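Side-chain contacts in Glyco_hydro_cc domain-containing protein (Trichoderma gamsii, PDB 6UBD), which probably binds beta-1,3-glucan oligosaccharides, as a subgroup VII member of glycoside hydrolase family 128: residues A[125-128]-A[129-133]; A[181-184]-A[185-188]. All blocks are in the same frame, centred on the assembly; numbering follows the deposited sequence.

How the interactions relate
Following the chain from the N terminus, the first contact, interaction 1, lies within helix 120-136, where residues 125-128 run directly into 129-133. Interaction 2 comes later, within helix 179-193, with residues 181-184 continuing into 185-188. Each is a local, one-turn contact that closes no long loop, and the two stand in series, neither enclosing nor crossing the other. The centres of interactions 1 and 2 are about 29 Å apart, and the two do not touch. Each helix belongs to its own beta-alpha-beta unit of the barrel, between strands 100-102 and 140-142 in the first case and strands 170-176 and 197-206 in the second. One turn is widened beneath an aromatic contact; the other is regular, with a polar pair and an apolar pair.

Interaction 1 (A[125-128]-A[129-133]); sequences SLWN and SLIAP
Ile131 crosses Trp127 at about a right angle, one turn further along helix 120-136, the helix that joins strands 100-102 and 140-142 in a beta-alpha-beta unit of the beta/alpha barrel. At the root of the isoleucine, CB lies 3.6 Å from Trp127 O and also touches Trp127 CD2, one of the two atoms shared by the indole rings. There the side chain forks. The CG2 methyl stands over one ring face in a CH-pi contact, 3.7 Å from the centroid of the Trp127 six-membered ring and only 5° off its normal. The other branch leaves with CG1 anti to the carbonyl carbon (chi1 -60°), which carries the terminal CD1 to within 3.6 Å of Trp127 CE3. Leu141 on strand 140-142 touches both residues, while Trp127 NE1 is hydrogen-bonded to Lys165 O.

The backbone beneath is a wider, pi-type turn. Trp127 O accepts two hydrogen bonds, from Ile131 N at 2.9 Å and from Ala132 N at 2.8 Å, and the donors come from opposite faces of its carbonyl plane. The bond from Ala132 N, five residues on, is the straighter of the two, with an N-H...O angle of 172°. Pro133, which has no N-H to continue the pattern, marks a kink in the helix, and its CD rests 3.4 Å from Asn128 O.

Interaction 2 (A[181-184]-A[185-188]); sequences GVQA and DIDY
A side-chain hydrogen bond spans one turn of helix 179-193, from Gln183 to Asp187. Gln183 NE2 donates to Asp187 OD1 over 2.9 Å, with an N-H...O angle of 155°. The two flat groups are turned differently: the acceptor oxygen lies almost exactly in the amide plane of Gln183, whereas NE2 meets OD1 from above, 45° out of the carboxylate plane. With chi1 at -171°, Gln183 CG comes to lie 3.7 Å from Asp187 OD2; a bend at chi2 (64°) then turns the amide forward along the helix, toward Asp187. The carboxylate therefore meets both the polar tip and the aliphatic stem of its partner.

In the beta/alpha barrel this helix links strand 170-176 to strand 197-206, and an apolar side of it packs on helix 217-233. There Val182 and Ile186 lie side by side, pointing the same way, with Val182 CG1 4.2 Å from Ile186 CD1; Val182 touches Ile227 and Phe231, and Ile186 touches Leu230. Regular backbone bonds run beneath these pairs, including Asp187 N to Gln183 O at 2.9 Å. At the last position, Tyr188 N bonds to Ala184 O at 3.0 Å, while its hydroxyl is hydrogen-bonded to Glu152 OE2.

Interaction 1 (A[125-128]-A[129-133])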
loop_
_atom_site.group_PDB
_atom_site.type_symbol
_atom_site.label_atom_id
_atom_site.label_comp_id
_atom_site.label_asym_id
_atom_site.label_seq_id
_atom_site.Cartn_x
_atom_site.Cartn_y
_atom_site.Cartn_z
ATOM N N SER A 125 -7.203 -19.710 3.269
ATOM C CA SER A 125 -8.663 -19.927 3.347
ATOM C C SER A 125 -9.418 -18.629 3.041
ATOM O O SER A 125 -10.395 -18.612 2.235
ATOM C CB SER A 125 -9.057 -20.438 4.718
ATOM O OG SER A 125 -10.472 -20.678 4.795
ATOM N N LEU A 126 -8.941 -17.502 3.586
ATOM C CA LEU A 126 -9.589 -16.175 3.339
ATOM C C LEU A 126 -9.389 -15.769 1.890
ATOM O O LEU A 126 -10.335 -15.240 1.254
ATOM C CB LEU A 126 -9.003 -15.122 4.279
ATOM C CG LEU A 126 -9.339 -15.264 5.759
ATOM C CD1 LEU A 126 -8.290 -14.554 6.616
ATOM C CD2 LEU A 126 -10.756 -14.728 6.031
ATOM N N TRP A 127 -8.203 -15.969 1.354
ATOM C CA TRP A 127 -7.902 -15.570 -0.039
ATOM C C TRP A 127 -8.834 -16.350 -0.974
ATOM O O TRP A 127 -9.528 -15.733 -1.838
ATOM C CB TRP A 127 -6.425 -15.842 -0.383
ATOM C CG TRP A 127 -6.045 -15.459 -1.777
ATOM C CD1 TRP A 127 -6.159 -16.188 -2.927
ATOM C CD2 TRP A 127 -5.486 -14.200 -2.205
ATOM N NE1 TRP A 127 -5.736 -15.484 -4.039
ATOM C CE2 TRP A 127 -5.237 -14.280 -3.589
ATOM C CE3 TRP A 127 -5.035 -13.048 -1.524
ATOM C CZ2 TRP A 127 -4.718 -13.194 -4.328
ATOM C CZ3 TRP A 127 -4.513 -11.958 -2.249
ATOM C CH2 TRP A 127 -4.333 -12.058 -3.633
ATOM N N ASN A 128 -8.897 -17.684 -0.849
ATOM C CA ASN A 128 -9.703 -18.478 -1.786
ATOM C C ASN A 128 -11.190 -18.181 -1.576
ATOM O O ASN A 128 -11.983 -18.241 -2.567
ATOM C CB ASN A 128 -9.411 -19.988 -1.620
ATOM C CG ASN A 128 -8.070 -20.402 -2.194
ATOM O OD1 ASN A 128 -7.494 -19.652 -3.011
ATOM N ND2 ASN A 128 -7.577 -21.559 -1.717
ATOM N N SER A 129 -11.663 -17.925 -0.358
ATOM C CA SER A 129 -13.134 -17.757 -0.120
ATOM C C SER A 129 -13.615 -16.377 -0.581
ATOM O O SER A 129 -14.747 -16.250 -1.072
ATOM C CB SER A 129 -13.380 -17.883 1.381
ATOM O OG SER A 129 -14.721 -17.616 1.758
ATOM N N LEU A 130 -12.808 -15.302 -0.333
ATOM C CA LEU A 130 -13.237 -13.885 -0.498
ATOM C C LEU A 130 -12.489 -13.093 -1.588
ATOM O O LEU A 130 -13.150 -12.234 -2.215
ATOM C CB LEU A 130 -13.164 -13.182 0.848
ATOM C CG LEU A 130 -14.056 -13.697 1.961
ATOM C CD1 LEU A 130 -13.787 -13.056 3.294
ATOM C CD2 LEU A 130 -15.509 -13.501 1.607
ATOM N N ILE A 131 -11.198 -13.346 -1.796
ATOM C CA ILE A 131 -10.433 -12.472 -2.735
ATOM C C ILE A 131 -10.397 -13.072 -4.134
ATOM O O ILE A 131 -10.772 -12.377 -5.105
ATOM C CB ILE A 131 -9.007 -12.223 -2.175
ATOM C CG1 ILE A 131 -9.100 -11.522 -0.809
ATOM C CG2 ILE A 131 -8.176 -11.443 -3.222
ATOM C CD1 ILE A 131 -7.809 -11.264 -0.109
ATOM N N ALA A 132 -10.092 -14.374 -4.274
ATOM C CA ALA A 132 -10.047 -14.975 -5.621
ATOM C C ALA A 132 -11.368 -14.833 -6.398
ATOM O O ALA A 132 -11.284 -14.531 -7.586
ATOM C CB ALA A 132 -9.570 -16.400 -5.583
ATOM N N PRO A 133 -12.553 -14.955 -5.768
ATOM C CA PRO A 133 -13.759 -14.789 -6.575
ATOM C C PRO A 133 -13.930 -13.379 -7.148
ATOM O O PRO A 133 -14.545 -13.185 -8.201
ATOM C CB PRO A 133 -14.872 -15.087 -5.552
ATOM C CG PRO A 133 -14.198 -16.049 -4.605
ATOM C CD PRO A 133 -12.816 -15.494 -4.400
#

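Interaction 2 (A[181-184]-A[185-188])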
loop_
_atom_site.group_PDB
_atom_site.type_symbol
_atom_site.label_atom_id
_atom_site.label_comp_id
_atom_site.label_asym_id
_atom_site.label_seq_id
_atom_site.Cartn_x
_atom_site.Cartn_y
_atom_site.Cartn_z
ATOM N N GLY A 181 18.421 0.916 0.728
ATOM C CA GLY A 181 17.391 0.039 1.319
ATOM C C GLY A 181 16.124 -0.078 0.476
ATOM O O GLY A 181 15.547 -1.161 0.323
ATOM N N VAL A 182 15.694 1.058 -0.103
ATOM C CA VAL A 182 14.512 1.073 -1.005
ATOM C C VAL A 182 14.794 0.141 -2.187
ATOM O O VAL A 182 13.941 -0.733 -2.534
ATOM C CB VAL A 182 14.254 2.512 -1.484
ATOM C CG1 VAL A 182 13.148 2.508 -2.540
ATOM C CG2 VAL A 182 13.869 3.454 -0.338
ATOM N N GLN A 183 15.953 0.253 -2.803
ATOM C CA GLN A 183 16.307 -0.550 -3.999
ATOM C C GLN A 183 16.387 -2.016 -3.604
ATOM O O GLN A 183 16.020 -2.893 -4.408
ATOM C CB GLN A 183 17.609 -0.087 -4.664
ATOM C CG GLN A 183 17.928 -0.727 -6.012
ATOM C CD GLN A 183 16.912 -0.375 -7.079
ATOM O OE1 GLN A 183 16.615 0.821 -7.238
ATOM N NE2 GLN A 183 16.376 -1.368 -7.787
ATOM N N ALA A 184 16.877 -2.343 -2.427
ATOM C CA ALA A 184 17.030 -3.756 -2.027
ATOM C C ALA A 184 15.643 -4.400 -1.864
ATOM O O ALA A 184 15.419 -5.615 -2.194
ATOM C CB ALA A 184 17.799 -3.845 -0.744
ATOM N N ASP A 185 14.648 -3.666 -1.385
ATOM C CA ASP A 185 13.265 -4.181 -1.304
ATOM C C ASP A 185 12.724 -4.411 -2.708
ATOM O O ASP A 185 12.102 -5.504 -2.983
ATOM C CB ASP A 185 12.344 -3.200 -0.580
ATOM C CG ASP A 185 12.400 -3.206 0.949
ATOM O OD1 ASP A 185 13.030 -4.135 1.551
ATOM O OD2 ASP A 185 11.744 -2.273 1.580
ATOM N N ILE A 186 12.873 -3.448 -3.603
ATOM C CA ILE A 186 12.364 -3.627 -4.994
ATOM C C ILE A 186 13.004 -4.868 -5.637
ATOM O O ILE A 186 12.292 -5.703 -6.265
ATOM C CB ILE A 186 12.657 -2.350 -5.809
ATOM C CG1 ILE A 186 11.758 -1.178 -5.362
ATOM C CG2 ILE A 186 12.497 -2.578 -7.297
ATOM C CD1 ILE A 186 12.187 0.176 -5.866
ATOM N N ASP A 187 14.304 -4.979 -5.558
ATOM C CA ASP A 187 15.020 -6.094 -6.217
ATOM C C ASP A 187 14.590 -7.447 -5.644
ATOM O O ASP A 187 14.368 -8.416 -6.417
ATOM C CB ASP A 187 16.535 -5.924 -6.141
ATOM C CG ASP A 187 17.136 -4.751 -6.882
ATOM O OD1 ASP A 187 16.537 -4.294 -7.811
ATOM O OD2 ASP A 187 18.294 -4.343 -6.547
ATOM N N TYR A 188 14.460 -7.531 -4.321
ATOM C CA TYR A 188 14.007 -8.790 -3.698
ATOM C C TYR A 188 12.633 -9.206 -4.257
ATOM O O TYR A 188 12.450 -10.376 -4.661
ATOM C CB TYR A 188 13.935 -8.688 -2.172
ATOM C CG TYR A 188 13.386 -9.940 -1.536
ATOM C CD1 TYR A 188 14.146 -11.108 -1.375
ATOM C CD2 TYR A 188 12.027 -10.028 -1.217
ATOM C CE1 TYR A 188 13.594 -12.280 -0.899
ATOM C CE2 TYR A 188 11.482 -11.221 -0.771
ATOM C CZ TYR A 188 12.282 -12.330 -0.534
ATOM O OH TYR A 188 11.744 -13.531 -0.141
#